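Local coordinates for regulatory protein SWI6 (Saccharomyces cerevisiae, PDB 1SW6), which serves as the shared regulatory subunit of the yeast transcription complexes SBF and MBF, which drive cell-cycle-dependent transcription, and is present here as its ankyrin-repeat domain, at residues Y191-I195 against D260-L266; C167-A171 against F183-L187; F66-L70 against F105-E111; M46-P52 against N156-N162. All coordinates share one frame; numbering follows the deposited sequence.

Contact 1. Residues Y191-I195 against D260-L266; sequences YPCLI and DSILENL
The hydroxyl OH of Y191 donates a very short hydrogen bond, 2.5 Å, to OD2 of D260. The acceptor lies at the edge of the tyrosine ring, near its plane, and the carboxylate is turned 64° from that plane. The other oxygen, OD1 of D260, takes the backbone N of L263 at 3.0 Å, an Asx motif, and more weakly the N of I262. The carboxylate thus ties the start of helix 261-265 to the tyrosine. Y191 reaches it with CG lodged between its own backbone N and carbonyl carbon (chi1 68°). L263 lies over one face of the ring, with CG 4.3 Å from the centroid in a CH-pi contact. P192 CD lies against the opposite face, toward its rim. CG2 of I262 meets the ring edge, 3.9 Å from CE1 of Y191. Further along, the methyl CD1 of I195 touches CD1 of I262 at 3.8 Å. L194 and L266 cross at about a right angle, CD1 to CD1. W231 of helix 218-234 packs on both Y191 and L194. The contact joins the end of the second ankyrin repeat to a short helix within the long third repeat, consistent with the variations on the ankyrin fold found in this domain.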
loop_
_atom_site.group_PDB
_atom_site.type_symbol
_atom_site.label_atom_id
_atom_site.label_comp_id
_atom_site.label_asym_id
_atom_site.label_seq_id
_atom_site.Cartn_x
_atom_site.Cartn_y
_atom_site.Cartn_z
ATOM N N TYR A 191 11.334 -19.816 -0.518
ATOM C CA TYR A 191 12.796 -19.826 -0.401
ATOM C C TYR A 191 13.526 -19.499 -1.708
ATOM O O TYR A 191 14.633 -18.957 -1.678
ATOM C CB TYR A 191 13.289 -21.181 0.146
ATOM C CG TYR A 191 13.089 -22.349 -0.796
ATOM C CD1 TYR A 191 13.950 -22.561 -1.873
ATOM C CD2 TYR A 191 12.013 -23.209 -0.637
ATOM C CE1 TYR A 191 13.732 -23.606 -2.778
ATOM C CE2 TYR A 191 11.783 -24.251 -1.526
ATOM C CZ TYR A 191 12.644 -24.445 -2.596
ATOM O OH TYR A 191 12.401 -25.482 -3.479
ATOM N N PRO A 192 12.930 -19.828 -2.875
ATOM C CA PRO A 192 13.665 -19.491 -4.098
ATOM C C PRO A 192 13.966 -17.995 -4.192
ATOM O O PRO A 192 14.944 -17.604 -4.814
ATOM C CB PRO A 192 12.726 -19.961 -5.209
ATOM C CG PRO A 192 12.023 -21.144 -4.577
ATOM C CD PRO A 192 11.732 -20.637 -3.187
ATOM N N CYS A 193 13.127 -17.163 -3.573
ATOM C CA CYS A 193 13.323 -15.713 -3.596
ATOM C C CYS A 193 14.547 -15.276 -2.791
ATOM O O CYS A 193 15.079 -14.194 -3.004
ATOM C CB CYS A 193 12.090 -14.990 -3.036
ATOM S SG CYS A 193 10.528 -15.342 -3.886
ATOM N N LEU A 194 14.987 -16.114 -1.863
ATOM C CA LEU A 194 16.144 -15.780 -1.037
ATOM C C LEU A 194 17.396 -15.471 -1.851
ATOM O O LEU A 194 18.285 -14.775 -1.374
ATOM C CB LEU A 194 16.459 -16.924 -0.076
ATOM C CG LEU A 194 15.409 -17.199 0.989
ATOM C CD1 LEU A 194 15.790 -18.449 1.772
ATOM C CD2 LEU A 194 15.308 -15.982 1.910
ATOM N N ILE A 195 17.481 -15.986 -3.074
ATOM C CA ILE A 195 18.673 -15.726 -3.876
ATOM C C ILE A 195 18.538 -14.511 -4.788
ATOM O O ILE A 195 19.459 -14.187 -5.537
ATOM C CB ILE A 195 19.050 -16.944 -4.742
ATOM C CG1 ILE A 195 18.066 -17.092 -5.903
ATOM C CG2 ILE A 195 19.080 -18.200 -3.875
ATOM C CD1 ILE A 195 18.523 -18.073 -6.955
ATOM N N ASP A 260 15.766 -30.242 -5.793
ATOM C CA ASP A 260 15.876 -28.817 -6.111
ATOM C C ASP A 260 17.336 -28.366 -6.014
ATOM O O ASP A 260 17.948 -28.459 -4.951
ATOM C CB ASP A 260 15.019 -27.992 -5.133
ATOM C CG ASP A 260 14.812 -26.544 -5.591
ATOM O OD1 ASP A 260 15.792 -25.881 -5.991
ATOM O OD2 ASP A 260 13.663 -26.062 -5.539
ATOM N N SER A 261 17.892 -27.884 -7.123
ATOM C CA SER A 261 19.272 -27.416 -7.123
ATOM C C SER A 261 19.428 -26.272 -6.134
ATOM O O SER A 261 20.461 -26.155 -5.477
ATOM C CB SER A 261 19.697 -26.945 -8.517
ATOM O OG SER A 261 20.001 -28.047 -9.356
ATOM N N ILE A 262 18.407 -25.428 -6.031
ATOM C CA ILE A 262 18.452 -24.296 -5.108
ATOM C C ILE A 262 18.334 -24.767 -3.673
ATOM O O ILE A 262 19.203 -24.501 -2.841
ATOM C CB ILE A 262 17.305 -23.276 -5.369
ATOM C CG1 ILE A 262 17.581 -22.496 -6.655
ATOM C CG2 ILE A 262 17.177 -22.310 -4.188
ATOM C CD1 ILE A 262 16.586 -21.385 -6.924
ATOM N N LEU A 263 17.248 -25.470 -3.389
ATOM C CA LEU A 263 17.000 -25.949 -2.048
ATOM C C LEU A 263 18.216 -26.696 -1.510
ATOM O O LEU A 263 18.600 -26.513 -0.362
ATOM C CB LEU A 263 15.755 -26.843 -2.038
ATOM C CG LEU A 263 15.039 -26.962 -0.697
ATOM C CD1 LEU A 263 13.715 -27.656 -0.901
ATOM C CD2 LEU A 263 15.899 -27.718 0.290
ATOM N N GLU A 264 18.840 -27.512 -2.349
ATOM C CA GLU A 264 20.005 -28.277 -1.929
ATOM C C GLU A 264 21.228 -27.405 -1.657
ATOM O O GLU A 264 21.882 -27.558 -0.628
ATOM C CB GLU A 264 20.351 -29.338 -2.985
ATOM C CG GLU A 264 19.796 -30.745 -2.714
ATOM C CD GLU A 264 18.325 -30.758 -2.304
ATOM O OE1 GLU A 264 18.029 -30.432 -1.132
ATOM O OE2 GLU A 264 17.461 -31.094 -3.150
ATOM N N ASN A 265 21.531 -26.485 -2.567
ATOM C CA ASN A 265 22.701 -25.617 -2.404
ATOM C C ASN A 265 22.498 -24.449 -1.435
ATOM O O ASN A 265 23.442 -23.724 -1.125
ATOM C CB ASN A 265 23.155 -25.070 -3.766
ATOM C CG ASN A 265 23.641 -26.161 -4.709
ATOM O OD1 ASN A 265 24.226 -25.875 -5.755
ATOM N ND2 ASN A 265 23.396 -27.413 -4.348
ATOM N N LEU A 266 21.270 -24.260 -0.964
ATOM C CA LEU A 266 20.984 -23.174 -0.030
ATOM C C LEU A 266 21.228 -23.644 1.405
ATOM O O LEU A 266 20.352 -24.253 2.020
ATOM C CB LEU A 266 19.527 -22.719 -0.165
ATOM C CG LEU A 266 19.156 -21.270 -0.516
ATOM C CD1 LEU A 266 17.655 -21.094 -0.258
ATOM C CD2 LEU A 266 19.940 -20.271 0.317
#

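Contact 2. Residues C167-A171 against F183-L187; sequences CLVKA and FEALL
L168 sends its CD1 methyl in among three side chains of the facing helix. It lies 4.0 Å from CD2 of L187 and 4.2 Å from CE1 of F183. CD2 of L186 is a little farther from the same methyl, at 4.3 Å. The CB of L168 does not point at the other helix. Its chain is extended at the first torsion, with CG opposite the backbone N (chi1 178°), and this carries the branch across. One turn on, A171 offers only its CB. That methyl meets CD2 of L186 at 3.7 Å and sits near the plane of the F183 ring, at its edge, 4.1 Å from CE1. L168 crosses both F183 and L187 at about a right angle. No hydrogen bond links the two segments, and every touching residue is buried. The segments run nearly antiparallel, at 168°, with axes 11.6 Å apart. At this spacing the contact depends on leucine branches and the phenylalanine ring edge reaching across. Both helices belong to the second ankyrin repeat. Helix 134-140 touches A171 through T139, and helix 144-152 packs on L186 through L144 and V147. Helix 218-234, later in the chain, meets F183 through Y223, Y224 and I227, and L187 through W231.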
loop_
_atom_site.group_PDB
_atom_site.type_symbol
_atom_site.label_atom_id
_atom_site.label_comp_id
_atom_site.label_asym_id
_atom_site.label_seq_id
_atom_site.Cartn_x
_atom_site.Cartn_y
_atom_site.Cartn_z
ATOM N N CYS A 167 8.310 -11.126 -4.131
ATOM C CA CYS A 167 7.175 -11.257 -3.230
ATOM C C CYS A 167 7.635 -11.529 -1.806
ATOM O O CYS A 167 7.006 -11.079 -0.855
ATOM C CB CYS A 167 6.211 -12.362 -3.699
ATOM S SG CYS A 167 6.942 -13.993 -3.915
ATOM N N LEU A 168 8.735 -12.257 -1.648
ATOM C CA LEU A 168 9.241 -12.536 -0.311
ATOM C C LEU A 168 9.705 -11.224 0.332
ATOM O O LEU A 168 9.604 -11.051 1.542
ATOM C CB LEU A 168 10.388 -13.547 -0.362
ATOM C CG LEU A 168 11.001 -13.850 1.008
ATOM C CD1 LEU A 168 9.975 -14.559 1.874
ATOM C CD2 LEU A 168 12.264 -14.709 0.846
ATOM N N VAL A 169 10.208 -10.298 -0.483
ATOM C CA VAL A 169 10.644 -8.995 0.026
ATOM C C VAL A 169 9.447 -8.270 0.680
ATOM O O VAL A 169 9.608 -7.540 1.651
ATOM C CB VAL A 169 11.252 -8.133 -1.126
ATOM C CG1 VAL A 169 11.447 -6.669 -0.680
ATOM C CG2 VAL A 169 12.605 -8.723 -1.536
ATOM N N LYS A 170 8.245 -8.493 0.154
ATOM C CA LYS A 170 7.045 -7.872 0.713
ATOM C C LYS A 170 6.776 -8.418 2.106
ATOM O O LYS A 170 6.304 -7.698 2.988
ATOM C CB LYS A 170 5.836 -8.133 -0.193
ATOM C CG LYS A 170 6.002 -7.521 -1.576
ATOM C CD LYS A 170 6.408 -6.055 -1.446
ATOM C CE LYS A 170 7.004 -5.527 -2.730
ATOM N NZ LYS A 170 7.475 -4.132 -2.550
ATOM N N ALA A 171 7.101 -9.692 2.304
ATOM C CA ALA A 171 6.915 -10.324 3.602
ATOM C C ALA A 171 7.749 -9.620 4.658
ATOM O O ALA A 171 7.316 -9.478 5.807
ATOM C CB ALA A 171 7.316 -11.800 3.539
ATOM N N PHE A 183 5.565 -16.482 8.836
ATOM C CA PHE A 183 6.855 -16.368 8.154
ATOM C C PHE A 183 7.656 -17.648 7.951
ATOM O O PHE A 183 8.097 -17.925 6.831
ATOM C CB PHE A 183 7.745 -15.335 8.847
ATOM C CG PHE A 183 8.931 -14.918 8.021
ATOM C CD1 PHE A 183 8.752 -14.310 6.776
ATOM C CD2 PHE A 183 10.224 -15.120 8.484
ATOM C CE1 PHE A 183 9.847 -13.908 6.008
ATOM C CE2 PHE A 183 11.327 -14.721 7.720
ATOM C CZ PHE A 183 11.134 -14.113 6.481
ATOM N N GLU A 184 7.863 -18.426 9.010
ATOM C CA GLU A 184 8.648 -19.640 8.867
ATOM C C GLU A 184 8.012 -20.614 7.892
ATOM O O GLU A 184 8.715 -21.229 7.085
ATOM C CB GLU A 184 8.887 -20.311 10.225
ATOM C CG GLU A 184 9.782 -21.557 10.132
ATOM C CD GLU A 184 10.511 -21.870 11.436
ATOM O OE1 GLU A 184 10.096 -21.364 12.499
ATOM O OE2 GLU A 184 11.500 -22.628 11.400
ATOM N N ALA A 185 6.687 -20.753 7.949
ATOM C CA ALA A 185 5.995 -21.653 7.030
ATOM C C ALA A 185 6.077 -21.080 5.615
ATOM O O ALA A 185 6.162 -21.824 4.632
ATOM C CB ALA A 185 4.525 -21.819 7.446
ATOM N N LEU A 186 6.053 -19.755 5.512
ATOM C CA LEU A 186 6.141 -19.093 4.199
ATOM C C LEU A 186 7.453 -19.416 3.458
ATOM O O LEU A 186 7.486 -19.527 2.231
ATOM C CB LEU A 186 6.030 -17.581 4.368
ATOM C CG LEU A 186 5.981 -16.747 3.085
ATOM C CD1 LEU A 186 4.673 -17.006 2.343
ATOM C CD2 LEU A 186 6.088 -15.266 3.451
ATOM N N LEU A 187 8.537 -19.560 4.203
ATOM C CA LEU A 187 9.816 -19.855 3.585
ATOM C C LEU A 187 9.804 -21.199 2.851
ATOM O O LEU A 187 10.519 -21.367 1.870
ATOM C CB LEU A 187 10.930 -19.816 4.642
ATOM C CG LEU A 187 11.191 -18.405 5.201
ATOM C CD1 LEU A 187 12.238 -18.444 6.305
ATOM C CD2 LEU A 187 11.650 -17.491 4.062
#

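Contact 3. Residues F66-L70 against F105-E111; sequences FLQRL and FDSLLQE
F66 and F105 both hold CG opposite the backbone N, with chi1 of 179° in F66. This swings each ring into the space between the helices. There CZ of F66 comes 3.8 Å from CE1 of F105. The rings form an oblique pair, with planes at 66° and centroids 5.8 Å apart. CZ of F66 also touches the methyl CD1 of L109 at 3.7 Å. The neighbouring ring atom CE1 of F66 lies 4.0 Å from CB of L108. L70 packs against the F66 ring from its own helix, with CD1 over one face. Its other methyl, CD2, is pressed against CD1 of L108 at 3.4 Å, tighter than usual for two carbons. CD2 also lies 4.3 Å from CE1 of F105. At the exposed border R69 bends its chain at chi2 and chi3 and meets E111 in a salt bridge, NH2 to OE2. The two charged groups are modelled too close together for the fine geometry of this bridge to be trusted. F105 also stacks on H149, and L70 touches L146, both of helix 144-152. The two helices run roughly antiparallel, their N-to-C directions 145° apart, with axes 10.5 Å from each other. They form an antiparallel helix pair packed on the helices of the first ankyrin repeat.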
loop_
_atom_site.group_PDB
_atom_site.type_symbol
_atom_site.label_atom_id
_atom_site.label_comp_id
_atom_site.label_asym_id
_atom_site.label_seq_id
_atom_site.Cartn_x
_atom_site.Cartn_y
_atom_site.Cartn_z
ATOM N N PHE A 66 -10.459 -11.993 -10.570
ATOM C CA PHE A 66 -10.176 -13.157 -9.743
ATOM C C PHE A 66 -9.526 -12.746 -8.424
ATOM O O PHE A 66 -9.853 -13.280 -7.365
ATOM C CB PHE A 66 -9.248 -14.102 -10.501
ATOM C CG PHE A 66 -8.862 -15.337 -9.727
ATOM C CD1 PHE A 66 -9.834 -16.142 -9.146
ATOM C CD2 PHE A 66 -7.528 -15.720 -9.629
ATOM C CE1 PHE A 66 -9.486 -17.316 -8.481
ATOM C CE2 PHE A 66 -7.167 -16.893 -8.967
ATOM C CZ PHE A 66 -8.147 -17.695 -8.392
ATOM N N LEU A 67 -8.611 -11.784 -8.498
ATOM C CA LEU A 67 -7.894 -11.303 -7.324
ATOM C C LEU A 67 -8.800 -10.639 -6.291
ATOM O O LEU A 67 -8.585 -10.788 -5.088
ATOM C CB LEU A 67 -6.801 -10.316 -7.745
ATOM C CG LEU A 67 -5.428 -10.475 -7.086
ATOM C CD1 LEU A 67 -4.564 -9.271 -7.433
ATOM C CD2 LEU A 67 -5.573 -10.598 -5.579
ATOM N N GLN A 68 -9.805 -9.902 -6.756
ATOM C CA GLN A 68 -10.727 -9.226 -5.846
ATOM C C GLN A 68 -11.670 -10.232 -5.187
ATOM O O GLN A 68 -12.107 -10.032 -4.053
ATOM C CB GLN A 68 -11.537 -8.163 -6.598
ATOM C CG GLN A 68 -11.910 -6.954 -5.745
ATOM C CD GLN A 68 -10.688 -6.163 -5.275
ATOM O OE1 GLN A 68 -10.810 -5.220 -4.487
ATOM N NE2 GLN A 68 -9.507 -6.545 -5.759
ATOM N N ARG A 69 -11.980 -11.313 -5.898
ATOM C CA ARG A 69 -12.856 -12.352 -5.368
ATOM C C ARG A 69 -12.146 -13.113 -4.251
ATOM O O ARG A 69 -12.790 -13.672 -3.368
ATOM C CB ARG A 69 -13.268 -13.329 -6.475
ATOM C CG ARG A 69 -14.016 -12.676 -7.625
ATOM C CD ARG A 69 -15.289 -12.002 -7.132
ATOM N NE ARG A 69 -16.393 -12.942 -6.942
ATOM C CZ ARG A 69 -17.209 -13.342 -7.914
ATOM N NH1 ARG A 69 -17.050 -12.883 -9.151
ATOM N NH2 ARG A 69 -18.189 -14.200 -7.651
ATOM N N LEU A 70 -10.819 -13.140 -4.299
ATOM C CA LEU A 70 -10.047 -13.822 -3.271
ATOM C C LEU A 70 -9.999 -12.941 -2.030
ATOM O O LEU A 70 -10.246 -13.408 -0.917
ATOM C CB LEU A 70 -8.621 -14.103 -3.751
ATOM C CG LEU A 70 -8.415 -15.154 -4.844
ATOM C CD1 LEU A 70 -6.925 -15.323 -5.115
ATOM C CD2 LEU A 70 -9.033 -16.477 -4.413
ATOM N N PHE A 105 -10.499 -22.871 -3.195
ATOM C CA PHE A 105 -9.719 -22.168 -4.201
ATOM C C PHE A 105 -10.134 -22.667 -5.574
ATOM O O PHE A 105 -10.221 -21.895 -6.531
ATOM C CB PHE A 105 -8.226 -22.429 -4.004
ATOM C CG PHE A 105 -7.355 -21.670 -4.957
ATOM C CD1 PHE A 105 -7.118 -20.313 -4.766
ATOM C CD2 PHE A 105 -6.810 -22.296 -6.070
ATOM C CE1 PHE A 105 -6.351 -19.592 -5.673
ATOM C CE2 PHE A 105 -6.042 -21.585 -6.982
ATOM C CZ PHE A 105 -5.813 -20.232 -6.785
ATOM N N ASP A 106 -10.397 -23.966 -5.658
ATOM C CA ASP A 106 -10.787 -24.591 -6.912
ATOM C C ASP A 106 -12.117 -24.087 -7.461
ATOM O O ASP A 106 -12.273 -23.923 -8.671
ATOM C CB ASP A 106 -10.839 -26.107 -6.739
ATOM C CG ASP A 106 -9.946 -26.831 -7.725
ATOM O OD1 ASP A 106 -10.214 -26.739 -8.944
ATOM O OD2 ASP A 106 -8.974 -27.483 -7.280
ATOM N N SER A 107 -13.076 -23.842 -6.576
ATOM C CA SER A 107 -14.375 -23.350 -7.007
ATOM C C SER A 107 -14.224 -21.944 -7.585
ATOM O O SER A 107 -14.704 -21.662 -8.686
ATOM C CB SER A 107 -15.356 -23.328 -5.832
ATOM O OG SER A 107 -14.992 -22.347 -4.877
ATOM N N LEU A 108 -13.550 -21.071 -6.838
ATOM C CA LEU A 108 -13.323 -19.694 -7.274
ATOM C C LEU A 108 -12.645 -19.682 -8.631
ATOM O O LEU A 108 -12.829 -18.756 -9.423
ATOM C CB LEU A 108 -12.447 -18.946 -6.264
ATOM C CG LEU A 108 -13.124 -18.453 -4.980
ATOM C CD1 LEU A 108 -12.069 -17.989 -3.987
ATOM C CD2 LEU A 108 -14.090 -17.319 -5.311
ATOM N N LEU A 109 -11.862 -20.723 -8.890
ATOM C CA LEU A 109 -11.145 -20.846 -10.148
ATOM C C LEU A 109 -12.114 -21.092 -11.309
ATOM O O LEU A 109 -12.010 -20.446 -12.354
ATOM C CB LEU A 109 -10.121 -21.980 -10.055
ATOM C CG LEU A 109 -8.893 -21.858 -10.964
ATOM C CD1 LEU A 109 -8.139 -20.584 -10.628
ATOM C CD2 LEU A 109 -7.985 -23.061 -10.776
ATOM N N GLN A 110 -13.057 -22.019 -11.130
ATOM C CA GLN A 110 -14.031 -22.318 -12.183
ATOM C C GLN A 110 -15.026 -21.162 -12.275
ATOM O O GLN A 110 -15.551 -20.861 -13.344
ATOM C CB GLN A 110 -14.779 -23.632 -11.885
ATOM C CG GLN A 110 -15.711 -24.135 -13.029
ATOM C CD GLN A 110 -15.031 -25.090 -14.004
ATOM O OE1 GLN A 110 -14.742 -26.266 -13.673
ATOM N NE2 GLN A 110 -14.774 -24.604 -15.224
ATOM N N GLU A 111 -15.263 -20.506 -11.145
ATOM C CA GLU A 111 -16.188 -19.384 -11.082
ATOM C C GLU A 111 -15.738 -18.203 -11.938
ATOM O O GLU A 111 -16.543 -17.606 -12.651
ATOM C CB GLU A 111 -16.334 -18.918 -9.636
ATOM C CG GLU A 111 -17.484 -17.963 -9.409
ATOM C CD GLU A 111 -17.065 -16.701 -8.672
ATOM O OE1 GLU A 111 -16.515 -15.754 -9.325
ATOM O OE2 GLU A 111 -17.284 -16.610 -7.422
#

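Contact 4. Residues M46-P52 against N156-N162; sequences MKALPSP and NRLYGDN
P52 lies over one face of the Y159 ring, its CD 3.8 Å from the ring centroid in a CH-pi contact. The two side chains cross obliquely. OD1 of N156 approaches the opposite face, toward the rim. L49 adds an apolar contact, with CB 3.6 Å from CD1 of Y159. The branch of L49 turns away from the ring, and its CG rests 3.8 Å from CB of L158. CD1 of L49 reaches ND2 of N156; the two side chains cross at about a right angle. M46 is extended through chi1 and chi2 and then bends at chi3 (102°). That bend brings CE to the CD1 methyl of L158, at 3.5 Å. Here too the side chains cross at about a right angle. CB of A48 packs on CA of G160, where the absence of a side chain permits the close approach. Two backbone bonds frame this packing. L49 N donates to O of L158, and G160 N to O of L49, both at 2.9 Å. Farther on, one water links S51 N to D161 O, and another links S51 OG to G160 O. N156 OD1 accepts from L158 N in an Asx turn. The pairing is a single beta bridge. It lays the residues that follow strand 46-47 along the loop joining the first and second ankyrin repeats.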
loop_
_atom_site.group_PDB
_atom_site.type_symbol
_atom_site.label_atom_id
_atom_site.label_comp_id
_atom_site.label_asym_id
_atom_site.label_seq_id
_atom_site.Cartn_x
_atom_site.Cartn_y
_atom_site.Cartn_z
ATOM N N MET A 46 20.890 -13.820 -7.865
ATOM C CA MET A 46 20.312 -13.529 -9.166
ATOM C C MET A 46 19.395 -12.306 -9.070
ATOM O O MET A 46 18.858 -12.007 -8.003
ATOM C CB MET A 46 19.527 -14.769 -9.606
ATOM C CG MET A 46 18.961 -14.752 -11.001
ATOM S SD MET A 46 18.190 -16.350 -11.365
ATOM C CE MET A 46 16.432 -15.981 -11.164
ATOM N N LYS A 47 19.228 -11.583 -10.169
ATOM C CA LYS A 47 18.345 -10.436 -10.140
ATOM C C LYS A 47 16.937 -10.980 -10.345
ATOM O O LYS A 47 16.740 -11.955 -11.083
ATOM C CB LYS A 47 18.702 -9.437 -11.248
ATOM C CG LYS A 47 20.104 -8.862 -11.117
ATOM C CD LYS A 47 20.310 -7.637 -11.984
ATOM C CE LYS A 47 19.540 -6.439 -11.442
ATOM N NZ LYS A 47 19.985 -6.054 -10.075
ATOM N N ALA A 48 15.959 -10.381 -9.675
ATOM C CA ALA A 48 14.585 -10.839 -9.828
ATOM C C ALA A 48 14.205 -10.662 -11.291
ATOM O O ALA A 48 14.708 -9.761 -11.958
ATOM C CB ALA A 48 13.646 -10.027 -8.932
ATOM N N LEU A 49 13.333 -11.526 -11.795
ATOM C CA LEU A 49 12.909 -11.420 -13.182
ATOM C C LEU A 49 12.210 -10.079 -13.384
ATOM O O LEU A 49 11.512 -9.584 -12.492
ATOM C CB LEU A 49 11.961 -12.565 -13.549
ATOM C CG LEU A 49 12.542 -13.973 -13.395
ATOM C CD1 LEU A 49 11.579 -15.009 -13.970
ATOM C CD2 LEU A 49 13.875 -14.042 -14.109
ATOM N N PRO A 50 12.393 -9.467 -14.562
ATOM C CA PRO A 50 11.755 -8.173 -14.838
ATOM C C PRO A 50 10.237 -8.288 -14.817
ATOM O O PRO A 50 9.677 -9.297 -15.251
ATOM C CB PRO A 50 12.294 -7.812 -16.221
ATOM C CG PRO A 50 12.470 -9.171 -16.869
ATOM C CD PRO A 50 13.090 -9.986 -15.754
ATOM N N SER A 51 9.573 -7.262 -14.295
ATOM C CA SER A 51 8.119 -7.273 -14.241
ATOM C C SER A 51 7.622 -7.529 -15.656
ATOM O O SER A 51 7.963 -6.797 -16.588
ATOM C CB SER A 51 7.585 -5.934 -13.732
ATOM O OG SER A 51 6.175 -5.981 -13.606
ATOM N N PRO A 52 6.821 -8.586 -15.841
ATOM C CA PRO A 52 6.310 -8.895 -17.177
ATOM C C PRO A 52 5.483 -7.764 -17.785
ATOM O O PRO A 52 4.658 -7.147 -17.109
ATOM C CB PRO A 52 5.506 -10.174 -16.948
ATOM C CG PRO A 52 5.079 -10.063 -15.511
ATOM C CD PRO A 52 6.308 -9.536 -14.840
ATOM N N ASN A 156 4.680 -17.535 -10.769
ATOM C CA ASN A 156 6.136 -17.471 -10.799
ATOM C C ASN A 156 6.589 -16.652 -9.593
ATOM O O ASN A 156 6.221 -15.482 -9.439
ATOM C CB ASN A 156 6.596 -16.798 -12.090
ATOM C CG ASN A 156 8.095 -16.857 -12.282
ATOM O OD1 ASN A 156 8.866 -16.586 -11.358
ATOM N ND2 ASN A 156 8.521 -17.197 -13.499
ATOM N N ARG A 157 7.394 -17.266 -8.740
ATOM C CA ARG A 157 7.864 -16.609 -7.531
ATOM C C ARG A 157 9.073 -15.708 -7.739
ATOM O O ARG A 157 9.462 -14.970 -6.839
ATOM C CB ARG A 157 8.193 -17.676 -6.489
ATOM C CG ARG A 157 7.017 -18.587 -6.183
ATOM C CD ARG A 157 7.459 -19.868 -5.503
ATOM N NE ARG A 157 8.297 -20.685 -6.380
ATOM C CZ ARG A 157 8.712 -21.910 -6.082
ATOM N NH1 ARG A 157 8.369 -22.465 -4.924
ATOM N NH2 ARG A 157 9.464 -22.586 -6.946
ATOM N N LEU A 158 9.661 -15.750 -8.928
ATOM C CA LEU A 158 10.856 -14.956 -9.183
ATOM C C LEU A 158 10.656 -13.531 -9.702
ATOM O O LEU A 158 11.615 -12.765 -9.778
ATOM C CB LEU A 158 11.776 -15.722 -10.145
ATOM C CG LEU A 158 12.223 -17.137 -9.744
ATOM C CD1 LEU A 158 13.321 -17.604 -10.698
ATOM C CD2 LEU A 158 12.755 -17.143 -8.317
ATOM N N TYR A 159 9.424 -13.171 -10.050
ATOM C CA TYR A 159 9.160 -11.836 -10.586
ATOM C C TYR A 159 9.337 -10.687 -9.605
ATOM O O TYR A 159 8.785 -10.698 -8.508
ATOM C CB TYR A 159 7.743 -11.764 -11.168
ATOM C CG TYR A 159 7.576 -12.446 -12.507
ATOM C CD1 TYR A 159 8.411 -12.132 -13.578
ATOM C CD2 TYR A 159 6.565 -13.376 -12.715
ATOM C CE1 TYR A 159 8.243 -12.728 -14.818
ATOM C CE2 TYR A 159 6.388 -13.977 -13.954
ATOM C CZ TYR A 159 7.229 -13.647 -14.996
ATOM O OH TYR A 159 7.066 -14.238 -16.223
ATOM N N GLY A 160 10.117 -9.691 -10.008
ATOM C CA GLY A 160 10.309 -8.528 -9.166
ATOM C C GLY A 160 9.273 -7.489 -9.569
ATOM O O GLY A 160 8.699 -7.568 -10.663
ATOM N N ASP A 161 8.988 -6.535 -8.689
ATOM C CA ASP A 161 8.041 -5.486 -9.034
ATOM C C ASP A 161 8.871 -4.442 -9.786
ATOM O O ASP A 161 10.010 -4.717 -10.151
ATOM C CB ASP A 161 7.393 -4.895 -7.772
ATOM C CG ASP A 161 8.391 -4.226 -6.848
ATOM O OD1 ASP A 161 9.584 -4.118 -7.206
ATOM O OD2 ASP A 161 7.974 -3.797 -5.754
ATOM N N ASN A 162 8.329 -3.252 -10.008
ATOM C CA ASN A 162 9.059 -2.232 -10.755
ATOM C C ASN A 162 10.376 -1.821 -10.110
ATOM O O ASN A 162 11.227 -1.205 -10.755
ATOM C CB ASN A 162 8.170 -1.004 -10.986
ATOM C CG ASN A 162 6.977 -1.319 -11.879
ATOM O OD1 ASN A 162 6.933 -2.375 -12.525
ATOM N ND2 ASN A 162 6.008 -0.401 -11.930
HETATM O O HOH W 1 11.199 -6.037 -12.290
HETATM O O HOH W 2 6.156 -7.957 -11.455
#

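Contacts 1 and 2 are buried, whereas contacts 3 and 4 are only partly so. Contact 2 is purely apolar and lies within one repeat. Contact 1 adds a short tyrosine-aspartate bond and joins two repeats. The two touch where L194 and C193 pack on L168. Contact 4 combines backbone bonds and waters with apolar packing, as suits extended chains rather than helices. It meets contact 1 where I195 O and M46 N probably form a hydrogen bond, and contact 2 where D161 faces K170 in a long, weak ion pair. Contact 3 stands apart, its nearest atoms about 12 Å from contacts 2 and 4, and alone carries a salt bridge between its two segments.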